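Local coordinates for protein AlyGC (Glaciecola chathamensis, PDB 5GKD) that belongs to polysaccharide lyase family 6 and probably depolymerises alginate, holding a calcium ion in one of its parallel beta-helical regions, at residues E576-Q581 and T608-N613; V639-I644 and K669-E674; F645-K650 and F675-P680. One frame throughout, in Å; residues are numbered along the deposited sequence.

Contact 1: residues E576-Q581 and T608-N613; sequences EVQDSQ and TIENSN
Gln-578 lies alongside Glu-610 on the neighbouring strand, its OE1 against CB of that residue and its NE2 turned to the carboxylate. With a bend at its second torsion (chi2 -69°), the chain curls back along the outer face, and NE2 reaches Glu-610 OE1 at 2.8 Å, in the amide plane and on the anti lone pair. The same NE2 meets Glu-576 OE1 at 3.1 Å from above the carboxylate plane. One amide thus serves two carboxylates whose OE1 atoms stand 5.0 Å apart, which probably eases the like charges and suits a neutral donor. A leucine here would probably leave these two nearby like charges without the shared N-H.

On the inner face, buried Val-577 CB packs on Ile-609 CG1 at 3.9 Å, two beta-branched residues, a class that favours strands. Beyond the strands, Asp-579 and Asn-611 turn the chain with positive phi, and the small Ser-612 uses OG twice: it accepts from Ser-580 N at 3.2 Å and donates to Glu-610 O at 2.9 Å. The pair joins two successive rungs of a parallel beta-helix, between strands 543-548 and 637-641, with Phe-590 of strand 590-592 touching Val-577 and Ile-609 inside.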
loop_
_atom_site.group_PDB
_atom_site.type_symbol
_atom_site.label_atom_id
_atom_site.label_comp_id
_atom_site.label_asym_id
_atom_site.label_seq_id
_atom_site.Cartn_x
_atom_site.Cartn_y
_atom_site.Cartn_z
ATOM N N GLU A 576 -9.581 -5.519 20.388
ATOM C CA GLU A 576 -10.539 -5.920 21.413
ATOM C C GLU A 576 -11.609 -4.852 21.600
ATOM O O GLU A 576 -11.291 -3.693 21.876
ATOM C CB GLU A 576 -9.841 -6.185 22.741
ATOM C CG GLU A 576 -10.549 -7.266 23.521
ATOM C CD GLU A 576 -10.405 -7.118 25.003
ATOM O OE1 GLU A 576 -10.746 -8.090 25.714
ATOM O OE2 GLU A 576 -9.954 -6.037 25.447
ATOM N N VAL A 577 -12.868 -5.254 21.466
ATOM C CA VAL A 577 -14.023 -4.378 21.626
ATOM C C VAL A 577 -14.892 -4.941 22.746
ATOM O O VAL A 577 -15.357 -6.087 22.661
ATOM C CB VAL A 577 -14.828 -4.256 20.326
ATOM C CG1 VAL A 577 -16.020 -3.356 20.528
ATOM C CG2 VAL A 577 -13.938 -3.735 19.189
ATOM N N GLN A 578 -15.112 -4.138 23.792
ATOM C CA GLN A 578 -15.923 -4.527 24.945
ATOM C C GLN A 578 -16.951 -3.444 25.237
ATOM O O GLN A 578 -16.609 -2.256 25.261
ATOM C CB GLN A 578 -15.069 -4.752 26.200
ATOM C CG GLN A 578 -14.035 -5.846 26.110
ATOM C CD GLN A 578 -14.648 -7.228 26.051
ATOM O OE1 GLN A 578 -15.815 -7.417 26.391
ATOM N NE2 GLN A 578 -13.866 -8.204 25.618
ATOM N N ASP A 579 -18.204 -3.852 25.453
ATOM C CA ASP A 579 -19.231 -2.967 26.021
ATOM C C ASP A 579 -19.342 -1.651 25.255
ATOM O O ASP A 579 -19.296 -0.573 25.838
ATOM C CB ASP A 579 -18.940 -2.691 27.504
ATOM C CG ASP A 579 -18.677 -3.965 28.300
ATOM O OD1 ASP A 579 -19.568 -4.826 28.338
ATOM O OD2 ASP A 579 -17.578 -4.118 28.876
ATOM N N SER A 580 -19.477 -1.735 23.930
ATOM C CA SER A 580 -19.438 -0.551 23.080
ATOM C C SER A 580 -20.600 -0.562 22.094
ATOM O O SER A 580 -21.146 -1.616 21.757
ATOM C CB SER A 580 -18.088 -0.444 22.329
ATOM O OG SER A 580 -17.013 -0.259 23.241
ATOM N N GLN A 581 -20.994 0.625 21.638
ATOM C CA GLN A 581 -22.141 0.749 20.751
ATOM C C GLN A 581 -21.741 1.416 19.446
ATOM O O GLN A 581 -20.935 2.346 19.435
ATOM C CB GLN A 581 -23.275 1.562 21.382
ATOM C CG GLN A 581 -23.182 1.740 22.887
ATOM C CD GLN A 581 -23.189 0.448 23.657
ATOM O OE1 GLN A 581 -23.882 -0.462 23.312
ATOM N NE2 GLN A 581 -22.428 0.371 24.714
ATOM N N THR A 608 -11.579 -9.724 19.067
ATOM C CA THR A 608 -12.565 -10.018 20.104
ATOM C C THR A 608 -13.594 -8.898 20.189
ATOM O O THR A 608 -13.224 -7.731 20.330
ATOM C CB THR A 608 -11.897 -10.218 21.472
ATOM O OG1 THR A 608 -11.061 -11.370 21.430
ATOM C CG2 THR A 608 -12.949 -10.434 22.554
ATOM N N ILE A 609 -14.879 -9.249 20.101
ATOM C CA ILE A 609 -15.990 -8.303 20.267
ATOM C C ILE A 609 -16.988 -8.937 21.225
ATOM O O ILE A 609 -17.613 -9.945 20.886
ATOM C CB ILE A 609 -16.682 -7.955 18.939
ATOM C CG1 ILE A 609 -15.729 -7.270 17.973
ATOM C CG2 ILE A 609 -17.862 -7.042 19.175
ATOM C CD1 ILE A 609 -16.382 -6.944 16.644
ATOM N N GLU A 610 -17.159 -8.345 22.406
ATOM C CA GLU A 610 -18.094 -8.881 23.390
ATOM C C GLU A 610 -18.960 -7.776 23.990
ATOM O O GLU A 610 -18.529 -6.631 24.121
ATOM C CB GLU A 610 -17.359 -9.619 24.520
ATOM C CG GLU A 610 -16.628 -10.864 24.082
ATOM C CD GLU A 610 -15.830 -11.491 25.210
ATOM O OE1 GLU A 610 -14.963 -10.797 25.783
ATOM O OE2 GLU A 610 -16.081 -12.671 25.537
ATOM N N ASN A 611 -20.191 -8.147 24.361
ATOM C CA ASN A 611 -21.093 -7.290 25.136
ATOM C C ASN A 611 -21.330 -5.952 24.451
ATOM O O ASN A 611 -21.440 -4.913 25.098
ATOM C CB ASN A 611 -20.566 -7.068 26.554
ATOM C CG ASN A 611 -20.420 -8.364 27.335
ATOM O OD1 ASN A 611 -21.290 -9.245 27.280
ATOM N ND2 ASN A 611 -19.311 -8.491 28.061
ATOM N N SER A 612 -21.398 -5.974 23.135
ATOM C CA SER A 612 -21.453 -4.746 22.371
ATOM C C SER A 612 -22.713 -4.734 21.528
ATOM O O SER A 612 -23.428 -5.729 21.426
ATOM C CB SER A 612 -20.197 -4.596 21.504
ATOM O OG SER A 612 -19.067 -4.438 22.341
ATOM N N ASN A 613 -22.976 -3.587 20.919
ATOM C CA ASN A 613 -24.214 -3.379 20.194
ATOM C C ASN A 613 -23.920 -2.633 18.903
ATOM O O ASN A 613 -23.279 -1.581 18.918
ATOM C CB ASN A 613 -25.212 -2.607 21.070
ATOM C CG ASN A 613 -26.603 -2.669 20.540
ATOM O OD1 ASN A 613 -26.891 -2.118 19.485
ATOM N ND2 ASN A 613 -27.485 -3.355 21.256
#

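Contact 2: residues V639-I644 and K669-E674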
loop_
_atom_site.group_PDB
_atom_site.type_symbol
_atom_site.label_atom_id
_atom_site.label_comp_id
_atom_site.label_asym_id
_atom_site.label_seq_id
_atom_site.Cartn_x
_atom_site.Cartn_y
_atom_site.Cartn_z
ATOM N N VAL A 639 -13.440 -14.119 18.055
ATOM C CA VAL A 639 -14.251 -14.482 19.210
ATOM C C VAL A 639 -15.290 -13.391 19.395
ATOM O O VAL A 639 -14.931 -12.234 19.630
ATOM C CB VAL A 639 -13.403 -14.637 20.484
ATOM C CG1 VAL A 639 -14.303 -14.803 21.701
ATOM C CG2 VAL A 639 -12.446 -15.797 20.358
ATOM N N MET A 640 -16.570 -13.746 19.274
ATOM C CA MET A 640 -17.647 -12.770 19.403
ATOM C C MET A 640 -18.768 -13.336 20.261
ATOM O O MET A 640 -19.424 -14.303 19.868
ATOM C CB MET A 640 -18.173 -12.351 18.037
ATOM C CG MET A 640 -17.130 -11.681 17.194
ATOM S SD MET A 640 -17.801 -10.768 15.815
ATOM C CE MET A 640 -16.263 -10.169 15.067
ATOM N N ASN A 641 -19.004 -12.711 21.417
ATOM C CA ASN A 641 -19.931 -13.220 22.414
ATOM C C ASN A 641 -20.823 -12.108 22.938
ATOM O O ASN A 641 -20.358 -10.996 23.209
ATOM C CB ASN A 641 -19.209 -13.846 23.612
ATOM C CG ASN A 641 -18.254 -14.927 23.212
ATOM O OD1 ASN A 641 -18.523 -15.710 22.300
ATOM N ND2 ASN A 641 -17.117 -14.980 23.889
ATOM N N ASN A 642 -22.101 -12.438 23.124
ATOM C CA ASN A 642 -23.010 -11.619 23.921
ATOM C C ASN A 642 -23.252 -10.258 23.284
ATOM O O ASN A 642 -23.436 -9.265 23.981
ATOM C CB ASN A 642 -22.495 -11.465 25.357
ATOM C CG ASN A 642 -22.499 -12.778 26.114
ATOM O OD1 ASN A 642 -23.552 -13.195 26.578
ATOM N ND2 ASN A 642 -21.340 -13.453 26.224
ATOM N N ASN A 643 -23.260 -10.208 21.960
ATOM C CA ASN A 643 -23.512 -8.975 21.232
ATOM C C ASN A 643 -24.925 -8.982 20.670
ATOM O O ASN A 643 -25.538 -10.029 20.477
ATOM C CB ASN A 643 -22.517 -8.780 20.072
ATOM C CG ASN A 643 -21.070 -8.900 20.500
ATOM O OD1 ASN A 643 -20.509 -8.005 21.136
ATOM N ND2 ASN A 643 -20.460 -10.008 20.150
ATOM N N ILE A 644 -25.414 -7.792 20.363
ATOM C CA ILE A 644 -26.664 -7.609 19.649
ATOM C C ILE A 644 -26.346 -6.871 18.366
ATOM O O ILE A 644 -25.819 -5.753 18.404
ATOM C CB ILE A 644 -27.701 -6.844 20.487
ATOM C CG1 ILE A 644 -28.093 -7.653 21.722
ATOM C CG2 ILE A 644 -28.932 -6.512 19.652
ATOM C CD1 ILE A 644 -27.173 -7.443 22.907
ATOM N N LYS A 669 -15.250 -18.502 17.450
ATOM C CA LYS A 669 -16.183 -18.731 18.552
ATOM C C LYS A 669 -17.235 -17.628 18.544
ATOM O O LYS A 669 -16.925 -16.475 18.856
ATOM C CB LYS A 669 -15.442 -18.783 19.889
ATOM C CG LYS A 669 -16.336 -18.935 21.122
ATOM C CD LYS A 669 -15.497 -19.114 22.404
ATOM C CE LYS A 669 -16.277 -18.705 23.659
ATOM N NZ LYS A 669 -15.420 -17.943 24.647
ATOM N N MET A 670 -18.474 -17.972 18.191
ATOM C CA MET A 670 -19.594 -17.033 18.219
ATOM C C MET A 670 -20.677 -17.577 19.141
ATOM O O MET A 670 -21.282 -18.612 18.850
ATOM C CB MET A 670 -20.166 -16.794 16.821
ATOM C CG MET A 670 -19.539 -15.643 16.024
ATOM S SD MET A 670 -17.862 -15.964 15.464
ATOM C CE MET A 670 -18.031 -17.592 14.852
ATOM N N THR A 671 -20.958 -16.848 20.217
ATOM C CA THR A 671 -21.696 -17.375 21.358
ATOM C C THR A 671 -22.662 -16.322 21.886
ATOM O O THR A 671 -22.266 -15.180 22.109
ATOM C CB THR A 671 -20.696 -17.811 22.446
ATOM O OG1 THR A 671 -20.448 -19.215 22.343
ATOM C CG2 THR A 671 -21.143 -17.452 23.840
ATOM N N THR A 672 -23.933 -16.693 22.040
ATOM C CA THR A 672 -24.896 -15.887 22.786
ATOM C C THR A 672 -25.101 -14.510 22.146
ATOM O O THR A 672 -25.275 -13.503 22.834
ATOM C CB THR A 672 -24.467 -15.746 24.254
ATOM O OG1 THR A 672 -23.993 -17.007 24.725
ATOM C CG2 THR A 672 -25.629 -15.335 25.136
ATOM N N ASN A 673 -25.079 -14.457 20.824
ATOM C CA ASN A 673 -25.337 -13.215 20.115
ATOM C C ASN A 673 -26.771 -13.207 19.597
ATOM O O ASN A 673 -27.425 -14.240 19.509
ATOM C CB ASN A 673 -24.379 -13.026 18.931
ATOM C CG ASN A 673 -22.911 -13.140 19.322
ATOM O OD1 ASN A 673 -22.341 -12.225 19.901
ATOM N ND2 ASN A 673 -22.290 -14.266 18.973
ATOM N N GLU A 674 -27.243 -12.019 19.235
ATOM C CA GLU A 674 -28.454 -11.849 18.441
ATOM C C GLU A 674 -28.090 -11.235 17.094
ATOM O O GLU A 674 -27.455 -10.175 17.039
ATOM C CB GLU A 674 -29.472 -10.954 19.154
ATOM C CG GLU A 674 -29.846 -11.377 20.564
ATOM C CD GLU A 674 -30.815 -10.388 21.223
ATOM O OE1 GLU A 674 -31.433 -9.574 20.493
ATOM O OE2 GLU A 674 -30.944 -10.420 22.469
HETATM O O HOH W 1 -26.812 -11.111 23.410
#
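Asn-673 lies alongside Asn-643 in the turn of successive coils and is hydrogen-bonded to it, an asparagine ladder of the kind known from right-handed parallel beta-helices. Its CB lies 3.6 Å from Asn-643 O. With CG anti to the carbonyl carbon (chi1 -54°), the amide reaches toward 639-644, and CG comes to 3.7 Å from Met-640 O. At the tip the two branches divide the work. OD1 is gripped from opposite faces of its plane, by Asn-643 N at 3.0 Å and by Asn-643 ND2 at 2.9 Å. ND2 donates to Met-640 O at 3.0 Å, from above that carbonyl plane, and also to Asn-697 OD1 of the next coil. Asparagine suits the place because one flat group both accepts and donates. The two amide planes are nearly parallel, 2° apart.

Outside the ladder, Asn-641 lies across Thr-671, while its ND2 donates to Glu-610 OE2 on the preceding coil. Ile-644 lies beside Glu-674, its CG1 against CD of the carboxylate at 3.9 Å. At the turn, a water donates to Thr-672 O at 2.9 Å and weakly to Asn-643 O.

Contact 3: residues F645-K650 and F675-P680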
loop_
_atom_site.group_PDB
_atom_site.type_symbol
_atom_site.label_atom_id
_atom_site.label_comp_id
_atom_site.label_asym_id
_atom_site.label_seq_id
_atom_site.Cartn_x
_atom_site.Cartn_y
_atom_site.Cartn_z
ATOM N N PHE A 645 -26.659 -7.489 17.237
ATOM C CA PHE A 645 -26.431 -6.910 15.922
ATOM C C PHE A 645 -27.783 -6.701 15.251
ATOM O O PHE A 645 -28.519 -7.670 15.039
ATOM C CB PHE A 645 -25.544 -7.821 15.056
ATOM C CG PHE A 645 -24.252 -8.285 15.717
ATOM C CD1 PHE A 645 -23.229 -7.388 16.016
ATOM C CD2 PHE A 645 -24.027 -9.634 15.952
ATOM C CE1 PHE A 645 -22.029 -7.824 16.582
ATOM C CE2 PHE A 645 -22.832 -10.079 16.524
ATOM C CZ PHE A 645 -21.828 -9.166 16.834
ATOM N N ASN A 646 -28.110 -5.449 14.904
ATOM C CA ASN A 646 -29.365 -5.125 14.225
ATOM C C ASN A 646 -29.106 -4.505 12.861
ATOM O O ASN A 646 -28.307 -3.571 12.742
ATOM C CB ASN A 646 -30.239 -4.148 15.032
ATOM C CG ASN A 646 -30.472 -4.594 16.460
ATOM O OD1 ASN A 646 -31.289 -5.482 16.721
ATOM N ND2 ASN A 646 -29.792 -3.942 17.403
ATOM N N GLU A 647 -29.816 -4.995 11.848
ATOM C CA GLU A 647 -29.770 -4.437 10.493
ATOM C C GLU A 647 -28.324 -4.270 10.014
ATOM O O GLU A 647 -27.856 -3.171 9.722
ATOM C CB GLU A 647 -30.526 -3.107 10.434
ATOM C CG GLU A 647 -31.985 -3.164 10.868
ATOM C CD GLU A 647 -32.922 -3.648 9.768
ATOM O OE1 GLU A 647 -32.466 -3.866 8.620
ATOM O OE2 GLU A 647 -34.133 -3.790 10.050
ATOM N N VAL A 648 -27.614 -5.392 9.937
ATOM C CA VAL A 648 -26.179 -5.400 9.668
ATOM C C VAL A 648 -25.907 -6.159 8.374
ATOM O O VAL A 648 -26.464 -7.239 8.150
ATOM C CB VAL A 648 -25.396 -6.022 10.839
ATOM C CG1 VAL A 648 -23.945 -6.221 10.457
ATOM C CG2 VAL A 648 -25.511 -5.153 12.070
ATOM N N GLY A 649 -25.059 -5.586 7.521
ATOM C CA GLY A 649 -24.482 -6.311 6.408
ATOM C C GLY A 649 -25.242 -6.286 5.102
ATOM O O GLY A 649 -24.794 -6.918 4.141
ATOM N N LYS A 650 -26.360 -5.570 5.013
ATOM C CA LYS A 650 -27.222 -5.676 3.844
ATOM C C LYS A 650 -27.010 -4.570 2.823
ATOM O O LYS A 650 -27.729 -4.525 1.828
ATOM C CB LYS A 650 -28.693 -5.707 4.283
ATOM C CG LYS A 650 -29.143 -7.079 4.771
ATOM C CD LYS A 650 -30.004 -6.992 6.011
ATOM C CE LYS A 650 -31.288 -6.218 5.761
ATOM N NZ LYS A 650 -31.998 -5.915 7.034
ATOM N N PHE A 675 -28.485 -11.899 16.015
ATOM C CA PHE A 675 -28.350 -11.377 14.658
ATOM C C PHE A 675 -29.761 -11.102 14.145
ATOM O O PHE A 675 -30.435 -12.005 13.645
ATOM C CB PHE A 675 -27.612 -12.354 13.746
ATOM C CG PHE A 675 -26.138 -12.483 14.026
ATOM C CD1 PHE A 675 -25.682 -13.283 15.066
ATOM C CD2 PHE A 675 -25.199 -11.864 13.205
ATOM C CE1 PHE A 675 -24.328 -13.427 15.313
ATOM C CE2 PHE A 675 -23.839 -12.005 13.453
ATOM C CZ PHE A 675 -23.408 -12.789 14.507
ATOM N N ASN A 676 -30.195 -9.852 14.255
ATOM C CA ASN A 676 -31.556 -9.454 13.926
ATOM C C ASN A 676 -31.587 -8.750 12.579
ATOM O O ASN A 676 -30.927 -7.723 12.395
ATOM C CB ASN A 676 -32.130 -8.554 15.020
ATOM C CG ASN A 676 -32.068 -9.208 16.394
ATOM O OD1 ASN A 676 -32.181 -10.424 16.511
ATOM N ND2 ASN A 676 -31.877 -8.409 17.431
ATOM N N ASN A 677 -32.355 -9.305 11.645
ATOM C CA ASN A 677 -32.603 -8.699 10.343
ATOM C C ASN A 677 -31.298 -8.305 9.662
ATOM O O ASN A 677 -31.067 -7.142 9.324
ATOM C CB ASN A 677 -33.531 -7.496 10.497
ATOM C CG ASN A 677 -34.805 -7.845 11.252
ATOM O OD1 ASN A 677 -35.504 -8.800 10.897
ATOM N ND2 ASN A 677 -35.094 -7.095 12.311
ATOM N N SER A 678 -30.434 -9.299 9.473
ATOM C CA SER A 678 -29.067 -9.035 9.041
ATOM C C SER A 678 -28.626 -10.056 8.000
ATOM O O SER A 678 -29.293 -11.060 7.742
ATOM C CB SER A 678 -28.103 -9.040 10.228
ATOM O OG SER A 678 -28.440 -8.039 11.181
ATOM N N ALA A 679 -27.491 -9.769 7.384
ATOM C CA ALA A 679 -26.871 -10.702 6.475
ATOM C C ALA A 679 -26.238 -11.842 7.275
ATOM O O ALA A 679 -25.925 -11.682 8.453
ATOM C CB ALA A 679 -25.835 -9.973 5.615
ATOM N N PRO A 680 -26.055 -13.003 6.658
ATOM C CA PRO A 680 -25.589 -14.179 7.407
ATOM C C PRO A 680 -24.114 -14.092 7.794
ATOM O O PRO A 680 -23.349 -13.247 7.322
ATOM C CB PRO A 680 -25.825 -15.317 6.418
ATOM C CG PRO A 680 -25.689 -14.665 5.083
ATOM C CD PRO A 680 -26.338 -13.332 5.248
#
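Phe-645 and Asn-646 run parallel to Phe-675 and Asn-676 and exchange backbone hydrogen bonds with that strand, after which both chains turn a corner through residues of positive phi, Glu-647 and Asn-677, and stay paired as Ala-679 N bonds to Val-648 O. This is how neighbouring coils of a parallel beta-helix pass from one face to the next.

Inside, the buried phenyl rings lie side by side and point the same way. Phe-645 CD2 sits over one face of the Phe-675 ring, 3.4 Å above its plane and toward the rim, while the planes are inclined at 49°. Aromatic residues suit the interior here, and the row goes on to Phe-699 in the following coil.

On the outer face, Asn-676 ND2 donates to Asn-646 OD1 at 3.1 Å, with the acceptor in the donor's amide plane. At the corner Ser-678 is small enough to sit close against the backbone of Val-648: OG accepts from Val-648 N at 3.0 Å and donates to Asn-676 O at 2.8 Å, from above the carbonyl plane.

Gly-649 fits for two reasons. Its phi of 90° would jam a CB against the preceding carbonyl, and that CB would also clash with the methyl of Ala-679.

Lys-650 bends back at chi2 and chi3, laying its methylenes against Ser-678 and bringing its ammonium group to two acceptors. NZ forms a salt bridge to Glu-647 OE1 at 2.6 Å and donates a hydrogen bond to Asn-677 O at 2.8 Å.

How the contacts relate
The three contacts lie on neighbouring coils of one beta-helix, and run along a face and round its corner. The centres of contacts 1 and 2 are about 10 Å apart and are joined by the ladder, since Asn-643 OD1 accepts from Ser-612 N at 3.0 Å while its ND2 donates to Ile-609 O at 2.9 Å. Contacts 2 and 3 share strand 667-676, and their centres are about 13 Å apart; Glu-674 O accepts from Phe-645 N at 2.8 Å. Contacts 1 and 3, about 16 Å between centres, touch loosely through Asn-613 and Asn-646. The calcium site (Asn-180, Glu-183, Glu-212, Glu-214) and the carbonate pocket (Glu-214, Arg-240, Arg-264, Tyr-303) lie earlier in the chain, outside these segments.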